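Local coordinates for peptide ABC transporter, peptide-binding protein (Thermus thermophilus, PDB 2D5W) that binds oligopeptides and probably passes them to a membrane ABC transporter for uptake into the cell, at residues 161-166 with 192-196; 265-271 with 554-560; 561-565 with 589-595. One frame throughout, in Å; residues are numbered along the deposited sequence.

Contact 1 stands apart from the other two. Centre to centre, it is about 36 Å from contact 2 and about 37 Å from contact 3. It packs helix 159-173 against the end of helix 182-194 and the residues just after it, mostly through aromatic rings, with a water-bridged charge pair at its margin. Contact 2 is the most buried of the three. It joins strands 269-270 and 544-557 through backbone bonds and a salt bridge. Contact 3 is partly buried and links two irregular segments near the C-terminus, with side-chain amides bonded to backbone. Contacts 2 and 3 touch. Tyr563 OH of contact 3 lies 2.8 Å from Thr270 O of contact 2, a probable hydrogen bond.

Contact 1: 161-166 with 192-196; sequences IMGPEW and FFLKF
Met162 CG sits over the centre of one face of the Phe196 ring, 3.9 Å from the ring centroid, as a CH-pi contact. Glu165 CB meets the same ring at its edge, near the plane. The Phe192 ring has Trp166 CE3 over one face, toward the rim, and Glu165 CG and Met162 O at its edge. Trp166 CE3 comes within 3.8 Å of Phe192 CE2, and the two six-membered rings are inclined at 51°. Phe192 holds CG anti to its backbone N (chi1 166°), and this carries the ring across to helix 159-173.

The Met162 chain bends at chi3 (83°). Its methyl CE therefore turns back to Phe196 and stops 3.8 Å from CD2. The sulfur lies above the same face at a greater distance, 4.9 Å from the centroid, in a Met-aromatic contact. CE also touches Phe192 CZ, so this one methyl packs against both phenylalanines. Ile161 CG2 adds a contact with Phe196 CE1. A leucine in place of Phe196 would probably open a gap beneath Met162 and leave its thioether free to turn.

Phe106 of helix 101-112 packs against Met162, Trp166 and Phe192, and Glu109 takes the indole N-H of Trp166. Glu165 OE2 forms a salt bridge with Arg168. The other oxygen, Glu165 OE1, makes a long salt bridge of 3.9 Å to Lys195 NZ. Water 1 joins the pair, 2.7 Å from Glu165 OE1 and 2.7 Å from Lys195 NZ. Helix 159-173 is thus held against the end of helix 182-194 and the following turn mainly by apolar and aromatic packing; the marginal charges probably add less.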
loop_
_atom_site.group_PDB
_atom_site.type_symbol
_atom_site.label_atom_id
_atom_site.label_comp_id
_atom_site.label_asym_id
_atom_site.label_seq_id
_atom_site.Cartn_x
_atom_site.Cartn_y
_atom_site.Cartn_z
ATOM N N ILE A 161 4.038 18.777 -18.741
ATOM C CA ILE A 161 3.838 19.520 -17.501
ATOM C C ILE A 161 5.053 19.469 -16.578
ATOM O O ILE A 161 5.512 20.499 -16.083
ATOM C CB ILE A 161 2.619 18.969 -16.714
ATOM C CG1 ILE A 161 1.332 19.181 -17.516
ATOM C CG2 ILE A 161 2.539 19.622 -15.334
ATOM C CD1 ILE A 161 0.997 20.637 -17.806
ATOM N N MET A 162 5.578 18.268 -16.361
ATOM C CA MET A 162 6.697 18.073 -15.444
ATOM C C MET A 162 8.090 18.014 -16.062
ATOM O O MET A 162 9.085 18.158 -15.355
ATOM C CB MET A 162 6.462 16.792 -14.637
ATOM C CG MET A 162 5.109 16.734 -13.936
ATOM S SD MET A 162 4.805 15.147 -13.128
ATOM C CE MET A 162 5.681 15.385 -11.582
ATOM N N GLY A 163 8.146 17.795 -17.372
ATOM C CA GLY A 163 9.417 17.680 -18.076
ATOM C C GLY A 163 10.384 18.841 -17.948
ATOM O O GLY A 163 11.565 18.629 -17.663
ATOM N N PRO A 164 9.930 20.081 -18.164
ATOM C CA PRO A 164 10.841 21.226 -18.049
ATOM C C PRO A 164 11.554 21.286 -16.697
ATOM O O PRO A 164 12.769 21.478 -16.632
ATOM C CB PRO A 164 9.920 22.418 -18.291
ATOM C CG PRO A 164 8.924 21.862 -19.272
ATOM C CD PRO A 164 8.614 20.506 -18.675
ATOM N N GLU A 165 10.803 21.121 -15.612
ATOM C CA GLU A 165 11.415 21.154 -14.292
ATOM C C GLU A 165 12.355 19.964 -14.117
ATOM O O GLU A 165 13.430 20.097 -13.533
ATOM C CB GLU A 165 10.352 21.139 -13.193
ATOM C CG GLU A 165 10.931 21.118 -11.782
ATOM C CD GLU A 165 11.653 22.402 -11.411
ATOM O OE1 GLU A 165 12.369 22.403 -10.388
ATOM O OE2 GLU A 165 11.503 23.410 -12.132
ATOM N N TRP A 166 11.954 18.803 -14.628
ATOM C CA TRP A 166 12.784 17.609 -14.518
ATOM C C TRP A 166 14.152 17.841 -15.157
ATOM O O TRP A 166 15.173 17.411 -14.624
ATOM C CB TRP A 166 12.091 16.412 -15.177
ATOM C CG TRP A 166 12.962 15.186 -15.249
ATOM C CD1 TRP A 166 13.402 14.559 -16.381
ATOM C CD2 TRP A 166 13.526 14.461 -14.145
ATOM N NE1 TRP A 166 14.204 13.493 -16.052
ATOM C CE2 TRP A 166 14.298 13.408 -14.687
ATOM C CE3 TRP A 166 13.455 14.598 -12.752
ATOM C CZ2 TRP A 166 14.995 12.497 -13.886
ATOM C CZ3 TRP A 166 14.151 13.690 -11.952
ATOM C CH2 TRP A 166 14.909 12.653 -12.526
ATOM N N PHE A 192 11.357 17.929 -6.300
ATOM C CA PHE A 192 10.835 17.886 -7.660
ATOM C C PHE A 192 9.358 17.485 -7.609
ATOM O O PHE A 192 8.495 18.188 -8.135
ATOM C CB PHE A 192 11.629 16.875 -8.495
ATOM C CG PHE A 192 10.970 16.502 -9.795
ATOM C CD1 PHE A 192 10.708 17.464 -10.766
ATOM C CD2 PHE A 192 10.611 15.184 -10.046
ATOM C CE1 PHE A 192 10.095 17.112 -11.971
ATOM C CE2 PHE A 192 10.001 14.825 -11.240
ATOM C CZ PHE A 192 9.743 15.792 -12.204
ATOM N N PHE A 193 9.065 16.359 -6.967
ATOM C CA PHE A 193 7.683 15.897 -6.872
ATOM C C PHE A 193 6.807 16.865 -6.079
ATOM O O PHE A 193 5.656 17.109 -6.448
ATOM C CB PHE A 193 7.635 14.505 -6.237
ATOM C CG PHE A 193 8.372 13.456 -7.022
ATOM C CD1 PHE A 193 7.942 13.085 -8.294
ATOM C CD2 PHE A 193 9.513 12.857 -6.500
ATOM C CE1 PHE A 193 8.641 12.132 -9.038
ATOM C CE2 PHE A 193 10.220 11.904 -7.234
ATOM C CZ PHE A 193 9.782 11.543 -8.506
ATOM N N LEU A 194 7.348 17.432 -5.005
ATOM C CA LEU A 194 6.576 18.356 -4.178
ATOM C C LEU A 194 6.070 19.583 -4.931
ATOM O O LEU A 194 5.011 20.115 -4.605
ATOM C CB LEU A 194 7.390 18.787 -2.954
ATOM C CG LEU A 194 7.594 17.685 -1.910
ATOM C CD1 LEU A 194 8.558 18.160 -0.835
ATOM C CD2 LEU A 194 6.250 17.296 -1.297
ATOM N N LYS A 195 6.814 20.038 -5.935
ATOM C CA LYS A 195 6.377 21.195 -6.711
ATOM C C LYS A 195 5.063 20.907 -7.435
ATOM O O LYS A 195 4.337 21.825 -7.816
ATOM C CB LYS A 195 7.445 21.588 -7.736
ATOM C CG LYS A 195 8.621 22.345 -7.147
ATOM C CD LYS A 195 9.573 22.813 -8.234
ATOM C CE LYS A 195 10.724 23.612 -7.645
ATOM N NZ LYS A 195 11.491 22.824 -6.638
ATOM N N PHE A 196 4.761 19.627 -7.611
ATOM C CA PHE A 196 3.554 19.201 -8.314
ATOM C C PHE A 196 2.627 18.348 -7.449
ATOM O O PHE A 196 1.751 17.666 -7.986
ATOM C CB PHE A 196 3.946 18.356 -9.531
ATOM C CG PHE A 196 4.837 19.060 -10.513
ATOM C CD1 PHE A 196 4.295 19.830 -11.535
ATOM C CD2 PHE A 196 6.221 18.939 -10.424
ATOM C CE1 PHE A 196 5.119 20.470 -12.460
ATOM C CE2 PHE A 196 7.054 19.576 -11.344
ATOM C CZ PHE A 196 6.502 20.341 -12.363
HETATM O O HOH W 1 12.358 20.760 -8.202
#

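Contact 2: 265-271 with 554-560; sequences GSIDATS and YVVRKGL
Ala269 and Val556 face each other as a non-hydrogen-bonded antiparallel pair, with CA atoms 4.5 Å apart. This single beta bridge joins the outermost strand of one mixed sheet, 269-270, to the end of strand 544-557, which belongs to another. Beside the pair, Arg557 N donates to Asp268 O at 2.8 Å. Beyond it, Thr270 N gives only a weak bond to Val555 O. Val555 O also receives a CA-H...O contact from Ala269 CA, at 3.2 Å. Strand 7-12 bonds to Ala269 and Ser271 through Val9 and Gly11, so segment 265-271 is held by both neighbours.

Thr270 replaces a backbone acceptor with its side chain. With chi1 at 53°, OG1 lies between its own backbone N and carbonyl carbon. There Thr270 OG1 accepts the N-H of Val555, 3.0 Å from N, in a nearly straight bond (169°). Leu560, at the close of the type II turn from Arg557, brings CD2 against Ala269 CB.

Arg557 reaches back over the loop that follows helix 255-264. Its guanidinium binds Asp268 side-on, and both bonds end on one oxygen. Arg557 NE meets OD1 of Asp268 at 2.6 Å, on the anti lone pair. NH2 reaches the same OD1 from above the carboxylate plane, which is turned 77° from the guanidinium plane. The other carboxylate oxygen, OD2, accepts Val9 N. Trp584 packs against Asp268, Arg557 and Leu560. Gly265 has positive phi where the chain leaves the helix. Gly265 O takes a bond from Arg557 NH2 at 2.7 Å, in the guanidinium plane, and a weak bond from NH1.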
loop_
_atom_site.group_PDB
_atom_site.type_symbol
_atom_site.label_atom_id
_atom_site.label_comp_id
_atom_site.label_asym_id
_atom_site.label_seq_id
_atom_site.Cartn_x
_atom_site.Cartn_y
_atom_site.Cartn_z
ATOM N N GLY A 265 -26.036 9.629 6.981
ATOM C CA GLY A 265 -26.584 9.653 5.636
ATOM C C GLY A 265 -26.019 10.607 4.602
ATOM O O GLY A 265 -26.405 10.520 3.438
ATOM N N SER A 266 -25.117 11.506 4.985
ATOM C CA SER A 266 -24.568 12.455 4.015
ATOM C C SER A 266 -23.441 11.881 3.160
ATOM O O SER A 266 -23.004 12.514 2.198
ATOM C CB SER A 266 -24.078 13.725 4.722
ATOM O OG SER A 266 -22.949 13.470 5.535
ATOM N N ILE A 267 -22.978 10.688 3.508
ATOM C CA ILE A 267 -21.902 10.034 2.771
ATOM C C ILE A 267 -22.479 8.895 1.925
ATOM O O ILE A 267 -23.142 7.992 2.439
ATOM C CB ILE A 267 -20.832 9.522 3.757
ATOM C CG1 ILE A 267 -20.152 10.729 4.418
ATOM C CG2 ILE A 267 -19.816 8.640 3.042
ATOM C CD1 ILE A 267 -19.245 10.384 5.576
ATOM N N ASP A 268 -22.228 8.946 0.620
ATOM C CA ASP A 268 -22.757 7.945 -0.303
ATOM C C ASP A 268 -22.085 6.585 -0.249
ATOM O O ASP A 268 -22.741 5.558 -0.426
ATOM C CB ASP A 268 -22.682 8.462 -1.738
ATOM C CG ASP A 268 -23.462 9.742 -1.937
ATOM O OD1 ASP A 268 -24.657 9.772 -1.582
ATOM O OD2 ASP A 268 -22.884 10.720 -2.455
ATOM N N ALA A 269 -20.776 6.574 -0.020
ATOM C CA ALA A 269 -20.029 5.325 0.027
ATOM C C ALA A 269 -18.765 5.511 0.839
ATOM O O ALA A 269 -18.290 6.629 1.009
ATOM C CB ALA A 269 -19.667 4.880 -1.390
ATOM N N THR A 270 -18.217 4.412 1.341
ATOM C CA THR A 270 -16.991 4.501 2.110
ATOM C C THR A 270 -15.799 3.980 1.318
ATOM O O THR A 270 -15.922 3.137 0.427
ATOM C CB THR A 270 -17.095 3.742 3.444
ATOM O OG1 THR A 270 -17.516 2.396 3.203
ATOM C CG2 THR A 270 -18.087 4.436 4.372
ATOM N N SER A 271 -14.641 4.530 1.655
ATOM C CA SER A 271 -13.362 4.197 1.049
ATOM C C SER A 271 -12.847 2.875 1.610
ATOM O O SER A 271 -13.382 2.354 2.590
ATOM C CB SER A 271 -12.372 5.321 1.390
ATOM O OG SER A 271 -11.020 4.979 1.128
ATOM N N TYR A 554 -17.636 -2.095 3.594
ATOM C CA TYR A 554 -18.079 -1.027 2.708
ATOM C C TYR A 554 -19.538 -0.713 2.979
ATOM O O TYR A 554 -20.361 -1.623 3.100
ATOM C CB TYR A 554 -17.909 -1.420 1.238
ATOM C CG TYR A 554 -16.469 -1.503 0.801
ATOM C CD1 TYR A 554 -15.827 -2.731 0.678
ATOM C CD2 TYR A 554 -15.738 -0.345 0.546
ATOM C CE1 TYR A 554 -14.489 -2.805 0.310
ATOM C CE2 TYR A 554 -14.403 -0.408 0.180
ATOM C CZ TYR A 554 -13.787 -1.638 0.065
ATOM O OH TYR A 554 -12.461 -1.700 -0.295
ATOM N N VAL A 555 -19.848 0.572 3.105
ATOM C CA VAL A 555 -21.217 1.023 3.332
ATOM C C VAL A 555 -21.558 1.793 2.069
ATOM O O VAL A 555 -20.902 2.783 1.738
ATOM C CB VAL A 555 -21.314 1.932 4.569
ATOM C CG1 VAL A 555 -22.770 2.319 4.820
ATOM C CG2 VAL A 555 -20.747 1.205 5.782
ATOM N N VAL A 556 -22.587 1.333 1.365
ATOM C CA VAL A 556 -22.962 1.923 0.088
ATOM C C VAL A 556 -24.434 2.305 0.029
ATOM O O VAL A 556 -25.308 1.478 0.286
ATOM C CB VAL A 556 -22.645 0.923 -1.050
ATOM C CG1 VAL A 556 -22.938 1.544 -2.403
ATOM C CG2 VAL A 556 -21.190 0.481 -0.960
ATOM N N ARG A 557 -24.711 3.556 -0.324
ATOM C CA ARG A 557 -26.089 4.017 -0.403
ATOM C C ARG A 557 -26.860 3.261 -1.473
ATOM O O ARG A 557 -26.345 2.998 -2.562
ATOM C CB ARG A 557 -26.152 5.511 -0.720
ATOM C CG ARG A 557 -27.551 6.097 -0.530
ATOM C CD ARG A 557 -27.693 7.484 -1.127
ATOM N NE ARG A 557 -26.707 8.433 -0.615
ATOM C CZ ARG A 557 -26.722 8.964 0.604
ATOM N NH1 ARG A 557 -27.677 8.646 1.470
ATOM N NH2 ARG A 557 -25.782 9.828 0.956
ATOM N N LYS A 558 -28.102 2.913 -1.162
ATOM C CA LYS A 558 -28.924 2.210 -2.130
ATOM C C LYS A 558 -29.103 3.105 -3.346
ATOM O O LYS A 558 -29.254 4.321 -3.221
ATOM C CB LYS A 558 -30.270 1.835 -1.504
ATOM C CG LYS A 558 -30.111 0.764 -0.430
ATOM C CD LYS A 558 -31.419 0.366 0.216
ATOM C CE LYS A 558 -31.195 -0.756 1.220
ATOM N NZ LYS A 558 -30.733 -2.026 0.581
ATOM N N GLY A 559 -29.041 2.502 -4.527
ATOM C CA GLY A 559 -29.184 3.264 -5.754
ATOM C C GLY A 559 -27.861 3.508 -6.463
ATOM O O GLY A 559 -27.842 3.770 -7.664
ATOM N N LEU A 560 -26.753 3.427 -5.730
ATOM C CA LEU A 560 -25.434 3.638 -6.322
ATOM C C LEU A 560 -24.938 2.321 -6.895
ATOM O O LEU A 560 -24.815 1.338 -6.172
ATOM C CB LEU A 560 -24.437 4.136 -5.268
ATOM C CG LEU A 560 -23.052 4.506 -5.819
ATOM C CD1 LEU A 560 -23.156 5.779 -6.650
ATOM C CD2 LEU A 560 -22.070 4.710 -4.674
HETATM O O HOH W 2 -21.365 5.422 3.241
#

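Contact 3: 561-565 with 589-595; sequences VNYVA and AVKKWDQ
An inverse gamma turn centred on Tyr563 shapes segment 561-565, and the irregular segment 589-595 runs beside it. Asn562 and Gln595 make the direct hydrogen bonds between them, each with its side-chain amide.

Asn562 lies just before the turn centre and has positive phi. Its OD1 accepts two backbone N-H groups in succession. Lys592 N meets Asn562 OD1 in the carbonyl plane, on a lone pair, at 2.7 Å. Trp593 N is longer, 3.1 Å from Asn562 OD1, and is tilted 20° from that plane. ND2 of Asn562 donates to Val590 O at 3.0 Å and to Glu581 O outside the two segments. Bonds at both ends of the amide fix its flip. Water 3 adds a bridge from Asn562 N to Trp593 O.

At the other end, Gln595 bends at chi2 (64°), which folds its amide back to Ala565. Gln595 OE1 accepts the N-H of Ala565, with N 3.0 Å away. Gln595 NE2 gives one hydrogen to Ala565 O at 2.8 Å, in the carbonyl plane and nearly straight (170°). Water 4 donates to both Gln595 OE1 and Tyr563 O.

Apolar groups fill in along the pair. Val564 CG2 rests 3.9 Å from Trp593 CB, and its CG1 lies beside the Gln595 amide. Val561 CG2 meets Ala589 CB, while CG1 lies against Lys591 CB. The Trp593 ring packs edge-to-face with Trp577, and its NE1 bonds to Glu581. Gln595 pairs with Ala565 much as a backbone peptide would, and with Asn562 it ties the end of strand 560-561 and its inverse gamma turn to the C-terminal segment.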
loop_
_atom_site.group_PDB
_atom_site.type_symbol
_atom_site.label_atom_id
_atom_site.label_comp_id
_atom_site.label_asym_id
_atom_site.label_seq_id
_atom_site.Cartn_x
_atom_site.Cartn_y
_atom_site.Cartn_z
ATOM N N VAL A 561 -24.654 2.291 -8.192
ATOM C CA VAL A 561 -24.174 1.061 -8.802
ATOM C C VAL A 561 -22.752 1.141 -9.334
ATOM O O VAL A 561 -22.238 2.222 -9.658
ATOM C CB VAL A 561 -25.102 0.576 -9.948
ATOM C CG1 VAL A 561 -26.446 0.151 -9.378
ATOM C CG2 VAL A 561 -25.271 1.668 -10.985
ATOM N N ASN A 562 -22.141 -0.037 -9.402
ATOM C CA ASN A 562 -20.788 -0.250 -9.887
ATOM C C ASN A 562 -19.662 0.192 -8.954
ATOM O O ASN A 562 -18.490 0.153 -9.329
ATOM C CB ASN A 562 -20.636 0.354 -11.286
ATOM C CG ASN A 562 -21.606 -0.264 -12.277
ATOM O OD1 ASN A 562 -21.950 -1.442 -12.163
ATOM N ND2 ASN A 562 -22.050 0.521 -13.251
ATOM N N TYR A 563 -20.023 0.602 -7.740
ATOM C CA TYR A 563 -19.032 0.976 -6.728
ATOM C C TYR A 563 -18.803 -0.371 -6.046
ATOM O O TYR A 563 -19.382 -0.662 -4.996
ATOM C CB TYR A 563 -19.620 1.977 -5.731
ATOM C CG TYR A 563 -18.597 2.537 -4.765
ATOM C CD1 TYR A 563 -17.851 3.669 -5.090
ATOM C CD2 TYR A 563 -18.338 1.907 -3.548
ATOM C CE1 TYR A 563 -16.871 4.162 -4.228
ATOM C CE2 TYR A 563 -17.361 2.388 -2.679
ATOM C CZ TYR A 563 -16.630 3.513 -3.025
ATOM O OH TYR A 563 -15.654 3.982 -2.177
ATOM N N VAL A 564 -17.959 -1.187 -6.668
ATOM C CA VAL A 564 -17.689 -2.542 -6.211
ATOM C C VAL A 564 -16.205 -2.829 -6.064
ATOM O O VAL A 564 -15.388 -2.366 -6.862
ATOM C CB VAL A 564 -18.307 -3.547 -7.216
ATOM C CG1 VAL A 564 -17.936 -4.979 -6.857
ATOM C CG2 VAL A 564 -19.817 -3.363 -7.245
ATOM N N ALA A 565 -15.867 -3.607 -5.041
ATOM C CA ALA A 565 -14.490 -3.980 -4.774
ATOM C C ALA A 565 -14.386 -5.492 -4.611
ATOM O O ALA A 565 -15.377 -6.170 -4.333
ATOM C CB ALA A 565 -13.996 -3.284 -3.506
ATOM N N ALA A 589 -27.853 5.177 -14.776
ATOM C CA ALA A 589 -26.617 4.404 -14.688
ATOM C C ALA A 589 -26.952 2.917 -14.786
ATOM O O ALA A 589 -27.853 2.428 -14.103
ATOM C CB ALA A 589 -25.903 4.699 -13.380
ATOM N N VAL A 590 -26.217 2.202 -15.633
ATOM C CA VAL A 590 -26.453 0.782 -15.851
ATOM C C VAL A 590 -25.572 -0.111 -14.984
ATOM O O VAL A 590 -24.344 -0.076 -15.079
ATOM C CB VAL A 590 -26.227 0.422 -17.339
ATOM C CG1 VAL A 590 -26.479 -1.059 -17.564
ATOM C CG2 VAL A 590 -27.148 1.257 -18.217
ATOM N N LYS A 591 -26.208 -0.918 -14.139
ATOM C CA LYS A 591 -25.481 -1.826 -13.259
ATOM C C LYS A 591 -24.742 -2.872 -14.090
ATOM O O LYS A 591 -25.340 -3.536 -14.940
ATOM C CB LYS A 591 -26.456 -2.513 -12.301
ATOM C CG LYS A 591 -25.777 -3.357 -11.243
ATOM C CD LYS A 591 -26.790 -4.007 -10.316
ATOM C CE LYS A 591 -26.097 -4.805 -9.224
ATOM N NZ LYS A 591 -27.075 -5.507 -8.349
ATOM N N LYS A 592 -23.444 -3.013 -13.839
ATOM C CA LYS A 592 -22.610 -3.971 -14.564
ATOM C C LYS A 592 -21.895 -4.936 -13.623
ATOM O O LYS A 592 -21.407 -5.985 -14.049
ATOM C CB LYS A 592 -21.565 -3.229 -15.404
ATOM C CG LYS A 592 -22.134 -2.425 -16.554
ATOM C CD LYS A 592 -22.781 -3.328 -17.589
ATOM C CE LYS A 592 -23.304 -2.522 -18.763
ATOM N NZ LYS A 592 -22.221 -1.750 -19.430
ATOM N N TRP A 593 -21.826 -4.574 -12.347
ATOM C CA TRP A 593 -21.168 -5.401 -11.345
ATOM C C TRP A 593 -22.055 -5.529 -10.116
ATOM O O TRP A 593 -22.866 -4.647 -9.841
ATOM C CB TRP A 593 -19.831 -4.773 -10.930
ATOM C CG TRP A 593 -18.917 -4.490 -12.077
ATOM C CD1 TRP A 593 -18.889 -3.364 -12.848
ATOM C CD2 TRP A 593 -17.941 -5.381 -12.631
ATOM N NE1 TRP A 593 -17.960 -3.501 -13.851
ATOM C CE2 TRP A 593 -17.365 -4.730 -13.742
ATOM C CE3 TRP A 593 -17.501 -6.670 -12.298
ATOM C CZ2 TRP A 593 -16.368 -5.323 -14.526
ATOM C CZ3 TRP A 593 -16.512 -7.260 -13.078
ATOM C CH2 TRP A 593 -15.957 -6.585 -14.178
ATOM N N ASP A 594 -21.917 -6.632 -9.390
ATOM C CA ASP A 594 -22.677 -6.826 -8.163
ATOM C C ASP A 594 -21.694 -7.234 -7.081
ATOM O O ASP A 594 -20.917 -8.174 -7.252
ATOM C CB ASP A 594 -23.750 -7.902 -8.300
ATOM C CG ASP A 594 -24.618 -7.997 -7.055
ATOM O OD1 ASP A 594 -25.477 -7.109 -6.856
ATOM O OD2 ASP A 594 -24.427 -8.939 -6.260
ATOM N N GLN A 595 -21.752 -6.531 -5.960
ATOM C CA GLN A 595 -20.846 -6.766 -4.848
ATOM C C GLN A 595 -20.930 -8.130 -4.163
ATOM O O GLN A 595 -19.924 -8.649 -3.688
ATOM C CB GLN A 595 -21.046 -5.667 -3.802
ATOM C CG GLN A 595 -20.068 -5.734 -2.653
ATOM C CD GLN A 595 -18.643 -5.510 -3.103
ATOM O OE1 GLN A 595 -18.216 -4.374 -3.324
ATOM N NE2 GLN A 595 -17.901 -6.594 -3.261
HETATM O O HOH W 3 -23.403 -2.373 -8.534
HETATM O O HOH W 4 -19.986 -2.264 -2.834
#